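Local atomic coordinates of uncharacterized protein (Porphyromonas gingivalis, PDB entry 1ZBS), a protein that is uncharacterised but probably acts as an N-acetylglucosamine kinase, a sugar kinase of the ASKHA superfamily that would transfer phosphate from ATP to its substrate. Residues A75-N79 and R91-A95; V149-F154 and L215-F220. All blocks are in the same frame, centred on the assembly; numbering follows the deposited sequence.

Contact 1 of 2, residues A75-N79 and R91-A95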
ATOM      1  N   ALA A  75     -19.537   7.868 -16.820  1.00 64.09           N
ATOM      2  CA  ALA A  75     -19.118   8.492 -18.068  1.00 63.10           C
ATOM      3  C   ALA A  75     -20.140   9.541 -18.516  1.00 63.03           C
ATOM      4  O   ALA A  75     -19.770  10.649 -18.902  1.00 61.70           O
ATOM      5  CB  ALA A  75     -18.950   7.430 -19.156  1.00 62.27           C
ATOM      6  N   PRO A  76     -21.444   9.206 -18.461  1.00 63.71           N
ATOM      7  CA  PRO A  76     -22.492  10.148 -18.872  1.00 63.86           C
ATOM      8  C   PRO A  76     -22.531  11.439 -18.064  1.00 63.44           C
ATOM      9  O   PRO A  76     -23.317  12.336 -18.356  1.00 64.20           O
ATOM     10  CB  PRO A  76     -23.772   9.331 -18.709  1.00 64.31           C
ATOM     11  CG  PRO A  76     -23.439   8.404 -17.587  1.00 64.80           C
ATOM     12  CD  PRO A  76     -22.047   7.955 -17.965  1.00 64.32           C
HETATM   13  N   MSE A  77     -21.683  11.532 -17.053  1.00 63.44           N
HETATM   14  CA  MSE A  77     -21.643  12.719 -16.223  1.00 63.63           C
HETATM   15  C   MSE A  77     -20.666  13.714 -16.852  1.00 61.07           C
HETATM   16  O   MSE A  77     -20.959  14.904 -16.978  1.00 61.06           O
HETATM   17  CB  MSE A  77     -21.223  12.328 -14.799  1.00 67.04           C
HETATM   18  CG  MSE A  77     -21.267  13.449 -13.774  1.00 71.85           C
HETATM   19 SE   MSE A  77     -19.743  14.645 -13.893  1.00 80.20          SE
HETATM   20  CE  MSE A  77     -18.614  13.837 -12.532  1.00 78.12           C
ATOM     21  N   LEU A  78     -19.506  13.220 -17.262  1.00 59.19           N
ATOM     22  CA  LEU A  78     -18.514  14.080 -17.894  1.00 56.83           C
ATOM     23  C   LEU A  78     -19.040  14.489 -19.260  1.00 55.08           C
ATOM     24  O   LEU A  78     -18.708  15.555 -19.772  1.00 53.70           O
ATOM     25  CB  LEU A  78     -17.190  13.333 -18.045  1.00 55.18           C
ATOM     26  CG  LEU A  78     -16.016  14.112 -18.639  1.00 53.04           C
ATOM     27  CD1 LEU A  78     -15.809  15.425 -17.903  1.00 50.96           C
ATOM     28  CD2 LEU A  78     -14.775  13.237 -18.553  1.00 52.80           C
ATOM     29  N   ASN A  79     -19.869  13.629 -19.842  1.00 54.91           N
ATOM     30  CA  ASN A  79     -20.460  13.892 -21.147  1.00 55.18           C
ATOM     31  C   ASN A  79     -21.350  15.130 -21.031  1.00 55.58           C
ATOM     32  O   ASN A  79     -21.369  15.974 -21.925  1.00 54.99           O
ATOM     33  CB  ASN A  79     -21.279  12.679 -21.606  1.00 54.32           C
ATOM     34  CG  ASN A  79     -21.857  12.853 -23.003  1.00 54.20           C
ATOM     35  OD1 ASN A  79     -22.614  13.789 -23.266  1.00 53.23           O
ATOM     36  ND2 ASN A  79     -21.507  11.943 -23.904  1.00 53.63           N
ATOM     37  N   ARG A  91     -21.154  15.675 -31.710  1.00 53.11           N
ATOM     38  CA  ARG A  91     -20.920  14.370 -31.103  1.00 52.32           C
ATOM     39  C   ARG A  91     -19.929  14.429 -29.942  1.00 51.58           C
ATOM     40  O   ARG A  91     -18.829  14.973 -30.070  1.00 50.17           O
ATOM     41  CB  ARG A  91     -20.414  13.393 -32.169  1.00 52.19           C
ATOM     42  CG  ARG A  91     -20.418  11.927 -31.756  1.00 53.73           C
ATOM     43  CD  ARG A  91     -19.775  11.042 -32.826  1.00 54.53           C
ATOM     44  NE  ARG A  91     -20.457  11.097 -34.122  1.00 56.11           N
ATOM     45  CZ  ARG A  91     -21.631  10.527 -34.392  1.00 55.07           C
ATOM     46  NH1 ARG A  91     -22.278   9.847 -33.457  1.00 54.23           N
ATOM     47  NH2 ARG A  91     -22.153  10.631 -35.610  1.00 55.20           N
ATOM     48  N   ILE A  92     -20.335  13.857 -28.813  1.00 51.31           N
ATOM     49  CA  ILE A  92     -19.514  13.823 -27.610  1.00 52.29           C
ATOM     50  C   ILE A  92     -19.487  12.420 -27.018  1.00 51.44           C
ATOM     51  O   ILE A  92     -20.480  11.949 -26.463  1.00 51.32           O
ATOM     52  CB  ILE A  92     -20.049  14.801 -26.559  1.00 54.26           C
ATOM     53  CG1 ILE A  92     -19.456  14.467 -25.193  1.00 55.17           C
ATOM     54  CG2 ILE A  92     -21.567  14.762 -26.544  1.00 56.16           C
ATOM     55  CD1 ILE A  92     -17.950  14.556 -25.158  1.00 59.15           C
ATOM     56  N   GLU A  93     -18.339  11.758 -27.140  1.00 50.76           N
ATOM     57  CA  GLU A  93     -18.160  10.399 -26.637  1.00 48.43           C
ATOM     58  C   GLU A  93     -17.115  10.326 -25.526  1.00 47.30           C
ATOM     59  O   GLU A  93     -16.006  10.847 -25.666  1.00 44.89           O
ATOM     60  CB  GLU A  93     -17.750   9.474 -27.788  1.00 50.33           C
ATOM     61  CG  GLU A  93     -18.833   9.234 -28.835  1.00 51.01           C
ATOM     62  CD  GLU A  93     -18.359   8.314 -29.946  1.00 51.68           C
ATOM     63  OE1 GLU A  93     -17.792   7.249 -29.630  1.00 52.83           O
ATOM     64  OE2 GLU A  93     -18.558   8.649 -31.134  1.00 52.27           O
ATOM     65  N   VAL A  94     -17.474   9.674 -24.423  1.00 47.16           N
ATOM     66  CA  VAL A  94     -16.572   9.526 -23.283  1.00 45.83           C
ATOM     67  C   VAL A  94     -16.303   8.047 -23.061  1.00 44.88           C
ATOM     68  O   VAL A  94     -17.235   7.253 -22.943  1.00 44.83           O
ATOM     69  CB  VAL A  94     -17.186  10.127 -22.002  1.00 46.41           C
ATOM     70  CG1 VAL A  94     -16.103  10.349 -20.961  1.00 46.61           C
ATOM     71  CG2 VAL A  94     -17.884  11.436 -22.328  1.00 45.32           C
ATOM     72  N   ALA A  95     -15.027   7.681 -23.016  1.00 44.29           N
ATOM     73  CA  ALA A  95     -14.637   6.286 -22.826  1.00 42.76           C
ATOM     74  C   ALA A  95     -13.417   6.174 -21.919  1.00 41.63           C
ATOM     75  O   ALA A  95     -12.720   7.158 -21.677  1.00 40.72           O
ATOM     76  CB  ALA A  95     -14.346   5.645 -24.175  1.00 41.68           C
TER

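Contact 2 of 2, residues V149-F154 and L215-F220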
ATOM      1  N   VAL A 149       4.024   1.653  -7.900  1.00 19.21           N
ATOM      2  CA  VAL A 149       4.521   0.447  -7.274  1.00 19.25           C
ATOM      3  C   VAL A 149       6.038   0.391  -7.288  1.00 20.10           C
ATOM      4  O   VAL A 149       6.650   0.026  -6.286  1.00 19.55           O
ATOM      5  CB  VAL A 149       3.918  -0.798  -7.915  1.00 19.08           C
ATOM      6  CG1 VAL A 149       4.574  -2.052  -7.343  1.00 16.24           C
ATOM      7  CG2 VAL A 149       2.425  -0.826  -7.629  1.00 14.79           C
ATOM      8  N   LEU A 150       6.655   0.761  -8.407  1.00 22.20           N
ATOM      9  CA  LEU A 150       8.114   0.780  -8.483  1.00 23.78           C
ATOM     10  C   LEU A 150       8.604   1.676  -7.355  1.00 23.26           C
ATOM     11  O   LEU A 150       9.553   1.352  -6.648  1.00 24.53           O
ATOM     12  CB  LEU A 150       8.577   1.364  -9.817  1.00 23.18           C
ATOM     13  CG  LEU A 150       8.265   0.549 -11.076  1.00 25.59           C
ATOM     14  CD1 LEU A 150       8.815   1.292 -12.309  1.00 21.47           C
ATOM     15  CD2 LEU A 150       8.884  -0.835 -10.957  1.00 18.68           C
ATOM     16  N   GLY A 151       7.930   2.809  -7.191  1.00 22.95           N
ATOM     17  CA  GLY A 151       8.292   3.743  -6.142  1.00 21.41           C
ATOM     18  C   GLY A 151       8.211   3.188  -4.725  1.00 19.86           C
ATOM     19  O   GLY A 151       9.160   3.338  -3.956  1.00 17.23           O
ATOM     20  N   ARG A 152       7.103   2.553  -4.351  1.00 21.19           N
ATOM     21  CA  ARG A 152       7.038   2.042  -2.987  1.00 24.79           C
ATOM     22  C   ARG A 152       8.006   0.881  -2.773  1.00 25.37           C
ATOM     23  O   ARG A 152       8.599   0.753  -1.697  1.00 24.91           O
ATOM     24  CB  ARG A 152       5.620   1.624  -2.587  1.00 25.77           C
ATOM     25  CG  ARG A 152       5.083   0.382  -3.252  1.00 28.33           C
ATOM     26  CD  ARG A 152       3.933  -0.186  -2.424  1.00 27.53           C
ATOM     27  NE  ARG A 152       2.981  -0.896  -3.263  1.00 27.29           N
ATOM     28  CZ  ARG A 152       3.043  -2.187  -3.550  1.00 26.17           C
ATOM     29  NH1 ARG A 152       4.017  -2.935  -3.057  1.00 26.60           N
ATOM     30  NH2 ARG A 152       2.128  -2.724  -4.345  1.00 28.06           N
ATOM     31  N   LEU A 153       8.176   0.041  -3.789  1.00 23.60           N
ATOM     32  CA  LEU A 153       9.111  -1.069  -3.669  1.00 25.36           C
ATOM     33  C   LEU A 153      10.504  -0.474  -3.459  1.00 24.65           C
ATOM     34  O   LEU A 153      11.220  -0.826  -2.518  1.00 24.45           O
ATOM     35  CB  LEU A 153       9.095  -1.945  -4.938  1.00 23.60           C
ATOM     36  CG  LEU A 153       7.834  -2.775  -5.205  1.00 24.01           C
ATOM     37  CD1 LEU A 153       7.977  -3.521  -6.531  1.00 23.43           C
ATOM     38  CD2 LEU A 153       7.604  -3.781  -4.063  1.00 24.56           C
ATOM     39  N   PHE A 154      10.872   0.456  -4.331  1.00 26.10           N
ATOM     40  CA  PHE A 154      12.177   1.091  -4.250  1.00 25.63           C
ATOM     41  C   PHE A 154      12.493   1.779  -2.913  1.00 24.27           C
ATOM     42  O   PHE A 154      13.493   1.449  -2.276  1.00 24.44           O
ATOM     43  CB  PHE A 154      12.331   2.090  -5.392  1.00 24.09           C
ATOM     44  CG  PHE A 154      13.652   2.786  -5.399  1.00 26.13           C
ATOM     45  CD1 PHE A 154      14.813   2.102  -5.727  1.00 26.55           C
ATOM     46  CD2 PHE A 154      13.738   4.128  -5.063  1.00 26.70           C
ATOM     47  CE1 PHE A 154      16.039   2.751  -5.719  1.00 29.61           C
ATOM     48  CE2 PHE A 154      14.958   4.784  -5.052  1.00 29.41           C
ATOM     49  CZ  PHE A 154      16.108   4.095  -5.381  1.00 29.19           C
ATOM     50  N   LEU A 215      14.905  -4.981  -9.419  1.00 33.66           N
ATOM     51  CA  LEU A 215      13.665  -4.527  -8.798  1.00 31.46           C
ATOM     52  C   LEU A 215      12.653  -4.154  -9.888  1.00 31.23           C
ATOM     53  O   LEU A 215      11.491  -4.561  -9.835  1.00 31.06           O
ATOM     54  CB  LEU A 215      13.928  -3.330  -7.875  1.00 31.15           C
ATOM     55  CG  LEU A 215      12.710  -2.684  -7.193  1.00 31.43           C
ATOM     56  CD1 LEU A 215      13.131  -2.043  -5.857  1.00 32.36           C
ATOM     57  CD2 LEU A 215      12.100  -1.639  -8.121  1.00 26.67           C
ATOM     58  N   VAL A 216      13.096  -3.391 -10.882  1.00 30.85           N
ATOM     59  CA  VAL A 216      12.218  -2.982 -11.976  1.00 31.13           C
ATOM     60  C   VAL A 216      11.818  -4.177 -12.834  1.00 31.20           C
ATOM     61  O   VAL A 216      10.674  -4.292 -13.274  1.00 27.36           O
ATOM     62  CB  VAL A 216      12.901  -1.920 -12.856  1.00 29.87           C
ATOM     63  CG1 VAL A 216      12.030  -1.597 -14.063  1.00 28.50           C
ATOM     64  CG2 VAL A 216      13.135  -0.656 -12.027  1.00 28.36           C
ATOM     65  N   GLN A 217      12.785  -5.065 -13.044  1.00 32.76           N
ATOM     66  CA  GLN A 217      12.604  -6.271 -13.831  1.00 33.22           C
ATOM     67  C   GLN A 217      11.565  -7.216 -13.217  1.00 32.80           C
ATOM     68  O   GLN A 217      10.684  -7.722 -13.915  1.00 31.50           O
ATOM     69  CB  GLN A 217      13.954  -6.979 -13.960  1.00 37.58           C
ATOM     70  CG  GLN A 217      13.919  -8.404 -14.487  1.00 42.18           C
ATOM     71  CD  GLN A 217      15.301  -9.055 -14.459  1.00 45.06           C
ATOM     72  OE1 GLN A 217      16.147  -8.801 -15.324  1.00 44.12           O
ATOM     73  NE2 GLN A 217      15.539  -9.881 -13.446  1.00 46.24           N
ATOM     74  N   ASN A 218      11.663  -7.449 -11.913  1.00 31.55           N
ATOM     75  CA  ASN A 218      10.734  -8.342 -11.245  1.00 30.61           C
ATOM     76  C   ASN A 218       9.321  -7.789 -11.231  1.00 29.56           C
ATOM     77  O   ASN A 218       8.346  -8.542 -11.295  1.00 26.29           O
ATOM     78  CB  ASN A 218      11.193  -8.620  -9.816  1.00 33.88           C
ATOM     79  CG  ASN A 218      12.539  -9.299  -9.774  1.00 38.81           C
ATOM     80  OD1 ASN A 218      12.917 -10.003 -10.714  1.00 38.45           O
ATOM     81  ND2 ASN A 218      13.271  -9.103  -8.683  1.00 41.00           N
ATOM     82  N   SER A 219       9.203  -6.471 -11.159  1.00 27.75           N
ATOM     83  CA  SER A 219       7.889  -5.867 -11.145  1.00 26.74           C
ATOM     84  C   SER A 219       7.233  -5.987 -12.517  1.00 25.05           C
ATOM     85  O   SER A 219       6.040  -6.284 -12.614  1.00 23.55           O
ATOM     86  CB  SER A 219       7.979  -4.403 -10.731  1.00 27.34           C
ATOM     87  OG  SER A 219       6.682  -3.925 -10.404  1.00 31.42           O
ATOM     88  N   PHE A 220       8.008  -5.759 -13.575  1.00 24.63           N
ATOM     89  CA  PHE A 220       7.480  -5.871 -14.932  1.00 24.07           C
ATOM     90  C   PHE A 220       7.084  -7.322 -15.197  1.00 23.96           C
ATOM     91  O   PHE A 220       6.061  -7.588 -15.825  1.00 22.72           O
ATOM     92  CB  PHE A 220       8.518  -5.436 -15.978  1.00 23.67           C
ATOM     93  CG  PHE A 220       8.708  -3.940 -16.078  1.00 26.47           C
ATOM     94  CD1 PHE A 220       7.906  -3.059 -15.353  1.00 25.92           C
ATOM     95  CD2 PHE A 220       9.687  -3.415 -16.919  1.00 26.66           C
ATOM     96  CE1 PHE A 220       8.087  -1.679 -15.458  1.00 27.25           C
ATOM     97  CE2 PHE A 220       9.876  -2.043 -17.030  1.00 28.24           C
ATOM     98  CZ  PHE A 220       9.067  -1.168 -16.299  1.00 28.83           C
TER

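Contact 1 of 2, residues A75-N79 and R91-A95
Asn79 lies over Ile92 and reaches the strand with its side-chain amide. ND2 is 2.8 Å from the backbone O of Ile92. The hydrogen bond is weak, because the N-H...O angle is only 119°. The same amide also rests against the isoleucine side chain. Its CG is 3.6 Å from Ile92 CG1, and its OD1 is 3.6 Å from Ile92 CG2. The polar group therefore lies on two aliphatic branches while one N-H points only roughly at the carbonyl oxygen. CG of Asn79 stands opposite its own backbone N (chi1 -176°), which carries the amide outward from the helix to the strand.

The contact belongs to a beta-alpha-beta unit made of strand 62-67, helix 75-85 and strand 91-95. The helix packs on the sheet, and its segment 75-79 runs at 144° to segment 91-95. That strand is an outermost one of a five-stranded mixed sheet and pairs in parallel with 62-67. Sheets with strand order 3-2-1-4-5 are a hallmark of the ASKHA fold.

Val94 touches Ala75, Leu78 and Asn79. Its two methyls are divided between different neighbours. CG2 touches the aliphatic root of Asn79, 3.7 Å from CB. CG1 turns to Leu78 and meets CD2 at 4.0 Å. The leucine and valine side chains cross at about a right angle. Ala75, at the start of the helix segment, has its CB 4.3 Å from Val94 CB. Leu78 is buried and also packs on Phe65 of the neighbouring strand and on Ile31. Ile92 continues the apolar face by touching Val63 of strand 62-67 and Leu82, one turn further along the helix from Leu78.

Contact 2 of 2, residues V149-F154 and L215-F220
Leu215 pushes its branched end against the backbone of segment 149-154 of helix 147-159. CD1 lies 3.6 Å from Phe154 CA and also meets the CB of Leu153. It reaches the Phe154 ring at the edge, near the ring plane. The other methyl, Leu215 CD2, is 4.2 Å from the backbone O of Leu150. With chi1 at 177°, CG stands opposite the backbone N of Leu215 and the branched end is directed at the first segment.

Val216 follows and takes a smaller share. Its CA is 4.1 Å from Leu150 CD2, and its CG2 touches the same methyl. Its side chain also packs on Ile203 and Val251, so it links this pair to further helices.

Ser219 comes next on the facing side of the helix. Its CB is 3.7 Å from Leu150 CD2, the closest side-chain approach made by that leucine. On the side of the first segment, Ser219 OG meets only methyls: Leu150 CD2 at 3.8 Å, then Leu153 CD1 and Val149 CG1. Its polar need is met elsewhere, by a hydrogen bond with the backbone N of Gly145, just before helix 147-159. The serine thus ties its helix to the loop leading into the other one.

Phe220 ends the row. Its CE1 is 4.4 Å from Leu150 CD1, with the methyl oblique to the ring. Val244, Val251 and Val255 also touch this ring.

The four residues Leu215, Val216, Ser219 and Phe220 form a hole that receives Leu150. The two segments run at 133° to each other, with their axes 10.3 Å apart at closest. This is a single knob-into-hole contact in a buried interface between two helices, in the helical part of the second half of this ASKHA-like fold.

Contact 1 comes first along the chain and is complete before contact 2 begins. Their centres are 35 Å apart, on opposite sides of the chain's centre, and their nearest atoms are about 22 Å apart. They share no helix, strand or sheet. Contact 1 joins helix 75-85 to an outermost strand of the first five-stranded sheet. Contact 2 joins helices 147-159 and 210-229, which lie in sequence between strand 130-133 and strand 238-241 of the second sheet. Both sheets have strand order 3-2-1-4-5. This repeat is consistent with the two-domain ASKHA architecture, in which nucleotide and substrate generally bind in the cleft between the domains.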